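Local coordinates for protein methylmalonyl-CoA carboxyltransferase 12S subunit (Propionibacterium freudenreichii, PDB 1ON3) that catalyses transfer of the carboxyl group of methylmalonyl-CoA to the biotin of the 1.3S subunit, as the hexameric core of transcarboxylase, at residues K249-F254 and D304-K309; T318-V323 and A351-F356. One frame throughout, in Å; residues are numbered along the deposited sequence.

Contact 1 (K249-F254 and D304-K309); sequences KKLLSF and DYLEVK
L306 reaches from strand 305-308 into the side of helix 241-253, and its CD2 methyl comes down on the helix backbone, 3.6 Å from CA of L251. The same methyl lies 3.9 Å from CB of L251, so a methyl of one leucine sits at the base of the other, with the L251 side chain continuing past toward F236 and F320. With CG anti to the backbone N (chi1 172°), the L306 isobutyl group stretches out from the strand and gets between K250 and F254, one helical turn apart. On one flank K250 slides past it in the opposite direction, CG of K250 4.0 Å from CD2 of L306. On the other flank the F254 ring lies across the leucine, CE1 of F254 3.8 Å from CB of L306, an oblique approach.

Beyond the leucine, K250 and D304 come from opposite directions. The lysine chain bends at chi2 (71°), and its NZ makes a salt bridge of 2.8 Å to OD1 of D304, arriving on the syn side and 20° out of the carboxylate plane. The same carboxylate oxygen stands near the plane of the F254 ring, at the edge by CZ, where the weakly positive ring hydrogens would suit it. Within 249-254, OG of S253 hydrogen-bonds back to the carbonyl O of K250 and is also hydrogen-bonded by NH2 of R322, whose guanidinium makes a cation-pi contact with F254.

Strand 305-308 is an edge strand, within this chain, of the second mixed sheet, and helix 241-253 follows the last strand of the first. The contact thus joins the two halves of a duplicated carboxyltransferase, each with the crotonase-like fold of the ClpP/crotonase clan.

Contact 2 (T318-V323 and A351-F356); sequences TAFARV and AEFVNF
F353 lies between T318 and F320, touching both residues of the strand in different ways. T318 places its CB over one face of the phenyl ring, 4.0 Å from the centroid and close to the normal, a CH-pi contact, while its CG2 rests against CB of F353. Farther along, the ring turns its edge to the face of F320: CE1 of F353 stands 3.6 Å from CZ of F320, the centroids are 5.0 Å apart and the planes meet at 53°, an inclined edge-to-face pair. At the far end of the ring CZ of F353 lies 3.6 Å from the carbonyl O of A319, an oblique approach.

F353 owes this reach to CG lying anti to the backbone N (chi1 -172°), which sends the ring from the helix across to the sheet. One turn later F356 comes in at about a right angle to F320, its CE2 3.8 Å from CZ of F320. Helix 344-359, the helix of a beta-alpha-beta crossover from strand 326-333 to the parallel strand 364-370, here packs on the mixed sheet of the C-terminal crotonase-like half, the axes of the short segments 9.5 Å apart and inclined by 30°.

Farther out, V308 and V331 on the strands flanking 316-323 touch F353, and F191 meets F356 edge-to-face. Behind the helix, V354 packs on A394 and Y395 of helix 384-397, while N520 of a second subunit touches F356.

Strand 316-323 ties the two contacts together: it pairs antiparallel with 305-308, through L306 N to F320 O and V308 N to T318 O, both probable hydrogen bonds of 2.8 Å. Contact 1 is partly buried and mixes a leucine with a charged pair; contact 2 is wholly buried and relies on aromatic and aliphatic packing. Their places fit this: contact 1 lies where the edge strand of one sheet meets a helix from the other half of the chain, contact 2 inside one half, between its sheet and a covering helix. A salt bridge from K309 to E352 also links 304-309 to 351-356, and a neighbouring subunit touches contact 2 alone.

Contact 1 (K249-F254 and D304-K309)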
ATOM      1  N   LYS E 249     -23.342  11.858  26.583  1.00 11.41           N
ATOM      2  CA  LYS E 249     -23.329  12.906  25.555  1.00 12.48           C
ATOM      3  C   LYS E 249     -22.107  13.803  25.715  1.00 11.72           C
ATOM      4  O   LYS E 249     -21.463  14.152  24.729  1.00 14.68           O
ATOM      5  CB  LYS E 249     -24.604  13.764  25.629  1.00  9.39           C
ATOM      6  CG  LYS E 249     -25.892  12.993  25.375  1.00 16.85           C
ATOM      7  CD  LYS E 249     -27.115  13.920  25.413  1.00 19.56           C
ATOM      8  CE  LYS E 249     -28.400  13.129  25.246  1.00 27.17           C
ATOM      9  NZ  LYS E 249     -29.636  13.973  25.315  1.00 27.17           N
ATOM     10  N   LYS E 250     -21.796  14.176  26.951  1.00 13.69           N
ATOM     11  CA  LYS E 250     -20.629  15.026  27.222  1.00 13.31           C
ATOM     12  C   LYS E 250     -19.355  14.299  26.759  1.00 13.61           C
ATOM     13  O   LYS E 250     -18.512  14.863  26.056  1.00  9.48           O
ATOM     14  CB  LYS E 250     -20.545  15.333  28.723  1.00 11.65           C
ATOM     15  CG  LYS E 250     -19.341  16.192  29.128  1.00 13.10           C
ATOM     16  CD  LYS E 250     -19.494  17.612  28.642  1.00 17.69           C
ATOM     17  CE  LYS E 250     -18.349  18.477  29.105  1.00 17.36           C
ATOM     18  NZ  LYS E 250     -18.498  19.844  28.578  1.00 11.78           N
ATOM     19  N   LEU E 251     -19.223  13.035  27.151  1.00 15.22           N
ATOM     20  CA  LEU E 251     -18.067  12.233  26.756  1.00 10.52           C
ATOM     21  C   LEU E 251     -17.983  12.123  25.233  1.00 12.26           C
ATOM     22  O   LEU E 251     -16.925  12.332  24.632  1.00 12.46           O
ATOM     23  CB  LEU E 251     -18.172  10.827  27.376  1.00  9.60           C
ATOM     24  CG  LEU E 251     -17.217   9.748  26.846  1.00 10.40           C
ATOM     25  CD1 LEU E 251     -15.761  10.122  27.195  1.00 11.77           C
ATOM     26  CD2 LEU E 251     -17.584   8.391  27.472  1.00 13.58           C
ATOM     27  N   LEU E 252     -19.094  11.786  24.594  1.00 11.94           N
ATOM     28  CA  LEU E 252     -19.084  11.662  23.139  1.00 14.36           C
ATOM     29  C   LEU E 252     -18.655  12.952  22.439  1.00  9.86           C
ATOM     30  O   LEU E 252     -17.986  12.897  21.402  1.00 12.73           O
ATOM     31  CB  LEU E 252     -20.461  11.238  22.623  1.00 12.48           C
ATOM     32  CG  LEU E 252     -20.594  10.969  21.120  1.00 13.95           C
ATOM     33  CD1 LEU E 252     -19.704   9.812  20.688  1.00 12.61           C
ATOM     34  CD2 LEU E 252     -22.054  10.647  20.813  1.00 16.33           C
ATOM     35  N   SER E 253     -19.014  14.102  23.007  1.00  8.59           N
ATOM     36  CA  SER E 253     -18.678  15.392  22.397  1.00 11.13           C
ATOM     37  C   SER E 253     -17.182  15.632  22.207  1.00 15.72           C
ATOM     38  O   SER E 253     -16.799  16.444  21.367  1.00 15.50           O
ATOM     39  CB  SER E 253     -19.289  16.555  23.203  1.00 12.45           C
ATOM     40  OG  SER E 253     -18.594  16.808  24.418  1.00 13.90           O
ATOM     41  N   PHE E 254     -16.336  14.937  22.974  1.00 12.32           N
ATOM     42  CA  PHE E 254     -14.884  15.093  22.844  1.00 15.01           C
ATOM     43  C   PHE E 254     -14.298  14.134  21.815  1.00 16.05           C
ATOM     44  O   PHE E 254     -13.126  14.249  21.434  1.00 13.43           O
ATOM     45  CB  PHE E 254     -14.163  14.805  24.178  1.00 15.47           C
ATOM     46  CG  PHE E 254     -14.399  15.837  25.248  1.00 12.55           C
ATOM     47  CD1 PHE E 254     -15.372  15.635  26.227  1.00 11.30           C
ATOM     48  CD2 PHE E 254     -13.653  17.014  25.269  1.00 12.06           C
ATOM     49  CE1 PHE E 254     -15.608  16.594  27.213  1.00 16.27           C
ATOM     50  CE2 PHE E 254     -13.868  17.977  26.241  1.00 10.51           C
ATOM     51  CZ  PHE E 254     -14.859  17.767  27.226  1.00 12.88           C
ATOM     52  N   ASP E 304     -13.585  24.288  31.511  1.00 16.26           N
ATOM     53  CA  ASP E 304     -14.362  23.061  31.386  1.00 18.08           C
ATOM     54  C   ASP E 304     -13.532  21.803  31.143  1.00 16.50           C
ATOM     55  O   ASP E 304     -12.628  21.784  30.312  1.00 15.21           O
ATOM     56  CB  ASP E 304     -15.388  23.226  30.252  1.00 17.52           C
ATOM     57  CG  ASP E 304     -16.282  22.018  30.088  1.00 16.19           C
ATOM     58  OD1 ASP E 304     -16.182  21.335  29.051  1.00 19.91           O
ATOM     59  OD2 ASP E 304     -17.085  21.741  31.000  1.00 18.98           O
ATOM     60  N   TYR E 305     -13.837  20.750  31.887  1.00 16.97           N
ATOM     61  CA  TYR E 305     -13.151  19.482  31.697  1.00 15.97           C
ATOM     62  C   TYR E 305     -14.033  18.355  32.210  1.00 14.32           C
ATOM     63  O   TYR E 305     -14.872  18.551  33.090  1.00 14.09           O
ATOM     64  CB  TYR E 305     -11.763  19.464  32.387  1.00 16.59           C
ATOM     65  CG  TYR E 305     -11.754  19.669  33.893  1.00 15.76           C
ATOM     66  CD1 TYR E 305     -11.653  20.947  34.447  1.00 17.64           C
ATOM     67  CD2 TYR E 305     -11.856  18.577  34.766  1.00 19.42           C
ATOM     68  CE1 TYR E 305     -11.655  21.131  35.840  1.00 20.72           C
ATOM     69  CE2 TYR E 305     -11.863  18.752  36.151  1.00 17.71           C
ATOM     70  CZ  TYR E 305     -11.762  20.029  36.681  1.00 20.31           C
ATOM     71  OH  TYR E 305     -11.776  20.196  38.052  1.00 22.26           O
ATOM     72  N   LEU E 306     -13.876  17.183  31.614  1.00 11.44           N
ATOM     73  CA  LEU E 306     -14.638  16.013  32.027  1.00 11.75           C
ATOM     74  C   LEU E 306     -13.603  15.037  32.562  1.00 11.01           C
ATOM     75  O   LEU E 306     -12.832  14.470  31.792  1.00 12.90           O
ATOM     76  CB  LEU E 306     -15.368  15.399  30.827  1.00 10.42           C
ATOM     77  CG  LEU E 306     -16.042  14.056  31.133  1.00 15.41           C
ATOM     78  CD1 LEU E 306     -17.172  14.268  32.131  1.00 14.79           C
ATOM     79  CD2 LEU E 306     -16.559  13.432  29.847  1.00 12.18           C
ATOM     80  N   GLU E 307     -13.566  14.856  33.879  1.00 11.09           N
ATOM     81  CA  GLU E 307     -12.578  13.966  34.469  1.00 10.54           C
ATOM     82  C   GLU E 307     -12.948  12.494  34.279  1.00 12.94           C
ATOM     83  O   GLU E 307     -14.093  12.110  34.504  1.00 12.94           O
ATOM     84  CB  GLU E 307     -12.415  14.283  35.963  1.00 12.43           C
ATOM     85  CG  GLU E 307     -11.039  13.940  36.496  1.00 16.30           C
ATOM     86  CD  GLU E 307     -10.834  14.299  37.962  1.00 18.77           C
ATOM     87  OE1 GLU E 307     -11.525  15.210  38.482  1.00 15.44           O
ATOM     88  OE2 GLU E 307      -9.956  13.669  38.594  1.00 14.77           O
ATOM     89  N   VAL E 308     -11.971  11.695  33.848  1.00  9.66           N
ATOM     90  CA  VAL E 308     -12.141  10.264  33.639  1.00 11.67           C
ATOM     91  C   VAL E 308     -11.567   9.546  34.873  1.00 12.08           C
ATOM     92  O   VAL E 308     -10.490   9.909  35.357  1.00 10.83           O
ATOM     93  CB  VAL E 308     -11.397   9.812  32.358  1.00 12.93           C
ATOM     94  CG1 VAL E 308     -11.529   8.286  32.160  1.00  8.77           C
ATOM     95  CG2 VAL E 308     -11.980  10.559  31.147  1.00 12.52           C
ATOM     96  N   LYS E 309     -12.288   8.540  35.374  1.00 10.32           N
ATOM     97  CA  LYS E 309     -11.875   7.793  36.571  1.00 11.08           C
ATOM     98  C   LYS E 309     -11.548   8.767  37.713  1.00 13.04           C
ATOM     99  O   LYS E 309     -10.546   8.613  38.418  1.00 12.32           O
ATOM    100  CB  LYS E 309     -10.667   6.893  36.265  1.00  9.66           C
ATOM    101  CG  LYS E 309     -11.105   5.576  35.618  1.00 12.16           C
ATOM    102  CD  LYS E 309      -9.980   4.618  35.250  1.00 10.98           C
ATOM    103  CE  LYS E 309     -10.610   3.304  34.737  1.00 15.74           C
ATOM    104  NZ  LYS E 309      -9.636   2.289  34.257  1.00 12.49           N
TER

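Contact 2 (T318-V323 and A351-F356)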
ATOM      1  N   THR E 318      -6.786  12.381  35.018  1.00 10.88           N
ATOM      2  CA  THR E 318      -6.891  12.168  33.566  1.00  7.43           C
ATOM      3  C   THR E 318      -8.221  12.829  33.227  1.00 12.71           C
ATOM      4  O   THR E 318      -9.255  12.501  33.825  1.00 10.45           O
ATOM      5  CB  THR E 318      -6.954  10.667  33.165  1.00 12.16           C
ATOM      6  OG1 THR E 318      -7.931   9.982  33.970  1.00 12.57           O
ATOM      7  CG2 THR E 318      -5.577  10.016  33.313  1.00  8.35           C
ATOM      8  N   ALA E 319      -8.202  13.770  32.288  1.00 10.98           N
ATOM      9  CA  ALA E 319      -9.428  14.471  31.934  1.00 12.34           C
ATOM     10  C   ALA E 319      -9.463  14.958  30.493  1.00 11.13           C
ATOM     11  O   ALA E 319      -8.439  15.308  29.916  1.00 14.35           O
ATOM     12  CB  ALA E 319      -9.624  15.669  32.874  1.00  9.58           C
ATOM     13  N   PHE E 320     -10.656  14.979  29.920  1.00 11.66           N
ATOM     14  CA  PHE E 320     -10.821  15.495  28.572  1.00 10.10           C
ATOM     15  C   PHE E 320     -11.128  16.989  28.715  1.00  9.92           C
ATOM     16  O   PHE E 320     -11.842  17.404  29.635  1.00 10.04           O
ATOM     17  CB  PHE E 320     -11.999  14.825  27.861  1.00  9.58           C
ATOM     18  CG  PHE E 320     -11.707  13.443  27.360  1.00 10.17           C
ATOM     19  CD1 PHE E 320     -12.454  12.356  27.802  1.00  9.42           C
ATOM     20  CD2 PHE E 320     -10.712  13.228  26.413  1.00  9.59           C
ATOM     21  CE1 PHE E 320     -12.212  11.065  27.295  1.00  7.24           C
ATOM     22  CE2 PHE E 320     -10.462  11.955  25.906  1.00 14.20           C
ATOM     23  CZ  PHE E 320     -11.211  10.872  26.343  1.00  7.61           C
ATOM     24  N   ALA E 321     -10.597  17.792  27.802  1.00 10.75           N
ATOM     25  CA  ALA E 321     -10.850  19.219  27.827  1.00 10.23           C
ATOM     26  C   ALA E 321     -10.635  19.735  26.431  1.00 14.06           C
ATOM     27  O   ALA E 321     -10.431  18.959  25.493  1.00 12.27           O
ATOM     28  CB  ALA E 321      -9.897  19.908  28.781  1.00 14.32           C
ATOM     29  N   ARG E 322     -10.667  21.052  26.286  1.00 13.40           N
ATOM     30  CA  ARG E 322     -10.445  21.639  24.986  1.00 11.71           C
ATOM     31  C   ARG E 322      -9.559  22.867  25.063  1.00 11.21           C
ATOM     32  O   ARG E 322      -9.571  23.609  26.057  1.00 15.63           O
ATOM     33  CB  ARG E 322     -11.778  22.012  24.335  1.00 11.26           C
ATOM     34  CG  ARG E 322     -12.572  20.811  23.812  1.00 10.39           C
ATOM     35  CD  ARG E 322     -13.882  21.250  23.197  1.00 13.29           C
ATOM     36  NE  ARG E 322     -14.724  20.106  22.865  1.00 14.32           N
ATOM     37  CZ  ARG E 322     -15.720  19.653  23.616  1.00 10.40           C
ATOM     38  NH1 ARG E 322     -16.024  20.242  24.764  1.00 12.30           N
ATOM     39  NH2 ARG E 322     -16.416  18.598  23.209  1.00 12.37           N
ATOM     40  N   VAL E 323      -8.755  23.051  24.025  1.00 15.50           N
ATOM     41  CA  VAL E 323      -7.913  24.231  23.934  1.00 17.82           C
ATOM     42  C   VAL E 323      -8.228  24.794  22.558  1.00 15.08           C
ATOM     43  O   VAL E 323      -8.018  24.129  21.547  1.00 19.22           O
ATOM     44  CB  VAL E 323      -6.408  23.894  24.050  1.00 18.84           C
ATOM     45  CG1 VAL E 323      -5.587  25.181  23.884  1.00 17.52           C
ATOM     46  CG2 VAL E 323      -6.118  23.277  25.430  1.00 12.79           C
ATOM     47  N   ALA E 351      -2.023   5.012  31.530  1.00  9.37           N
ATOM     48  CA  ALA E 351      -1.758   4.252  30.305  1.00 10.99           C
ATOM     49  C   ALA E 351      -2.997   4.007  29.449  1.00 10.79           C
ATOM     50  O   ALA E 351      -2.949   4.171  28.229  1.00  8.58           O
ATOM     51  CB  ALA E 351      -1.082   2.912  30.654  1.00 11.26           C
ATOM     52  N   GLU E 352      -4.100   3.613  30.085  1.00 12.26           N
ATOM     53  CA  GLU E 352      -5.338   3.344  29.351  1.00  8.22           C
ATOM     54  C   GLU E 352      -5.803   4.627  28.655  1.00 10.99           C
ATOM     55  O   GLU E 352      -6.165   4.603  27.478  1.00 13.06           O
ATOM     56  CB  GLU E 352      -6.450   2.851  30.291  1.00 11.89           C
ATOM     57  CG  GLU E 352      -7.765   2.468  29.541  1.00 14.53           C
ATOM     58  CD  GLU E 352      -8.942   2.202  30.483  1.00 15.40           C
ATOM     59  OE1 GLU E 352      -9.181   3.015  31.404  1.00 17.79           O
ATOM     60  OE2 GLU E 352      -9.636   1.184  30.298  1.00 19.11           O
ATOM     61  N   PHE E 353      -5.781   5.740  29.386  1.00  8.90           N
ATOM     62  CA  PHE E 353      -6.214   7.028  28.839  1.00  8.97           C
ATOM     63  C   PHE E 353      -5.324   7.422  27.665  1.00  8.37           C
ATOM     64  O   PHE E 353      -5.816   7.845  26.617  1.00 12.80           O
ATOM     65  CB  PHE E 353      -6.157   8.105  29.929  1.00 10.72           C
ATOM     66  CG  PHE E 353      -6.768   9.427  29.528  1.00 10.66           C
ATOM     67  CD1 PHE E 353      -8.142   9.544  29.326  1.00 11.48           C
ATOM     68  CD2 PHE E 353      -5.972  10.571  29.400  1.00 14.05           C
ATOM     69  CE1 PHE E 353      -8.724  10.787  29.008  1.00  9.79           C
ATOM     70  CE2 PHE E 353      -6.547  11.820  29.080  1.00  8.97           C
ATOM     71  CZ  PHE E 353      -7.922  11.923  28.888  1.00  7.79           C
ATOM     72  N   VAL E 354      -4.011   7.294  27.843  1.00 10.20           N
ATOM     73  CA  VAL E 354      -3.059   7.624  26.786  1.00  6.91           C
ATOM     74  C   VAL E 354      -3.300   6.763  25.536  1.00  9.72           C
ATOM     75  O   VAL E 354      -3.349   7.287  24.432  1.00  7.97           O
ATOM     76  CB  VAL E 354      -1.599   7.435  27.268  1.00  5.24           C
ATOM     77  CG1 VAL E 354      -0.626   7.453  26.076  1.00  8.47           C
ATOM     78  CG2 VAL E 354      -1.230   8.544  28.273  1.00  6.10           C
ATOM     79  N   ASN E 355      -3.466   5.450  25.698  1.00 11.77           N
ATOM     80  CA  ASN E 355      -3.710   4.593  24.525  1.00  9.65           C
ATOM     81  C   ASN E 355      -5.008   4.971  23.828  1.00  8.83           C
ATOM     82  O   ASN E 355      -5.073   4.987  22.594  1.00 12.44           O
ATOM     83  CB  ASN E 355      -3.773   3.109  24.908  1.00 16.44           C
ATOM     84  CG  ASN E 355      -2.429   2.563  25.339  1.00 27.92           C
ATOM     85  OD1 ASN E 355      -1.387   2.977  24.820  1.00 27.08           O
ATOM     86  ND2 ASN E 355      -2.441   1.614  26.277  1.00 23.49           N
ATOM     87  N   PHE E 356      -6.042   5.287  24.600  1.00 10.03           N
ATOM     88  CA  PHE E 356      -7.311   5.661  23.980  1.00  8.38           C
ATOM     89  C   PHE E 356      -7.178   6.948  23.154  1.00 11.35           C
ATOM     90  O   PHE E 356      -7.599   7.001  22.000  1.00  9.53           O
ATOM     91  CB  PHE E 356      -8.407   5.881  25.027  1.00  6.63           C
ATOM     92  CG  PHE E 356      -9.697   6.340  24.426  1.00 10.63           C
ATOM     93  CD1 PHE E 356     -10.555   5.424  23.811  1.00  9.32           C
ATOM     94  CD2 PHE E 356      -9.992   7.705  24.346  1.00  7.28           C
ATOM     95  CE1 PHE E 356     -11.685   5.864  23.113  1.00 10.71           C
ATOM     96  CE2 PHE E 356     -11.107   8.150  23.651  1.00 10.26           C
ATOM     97  CZ  PHE E 356     -11.955   7.225  23.031  1.00  9.60           C
TER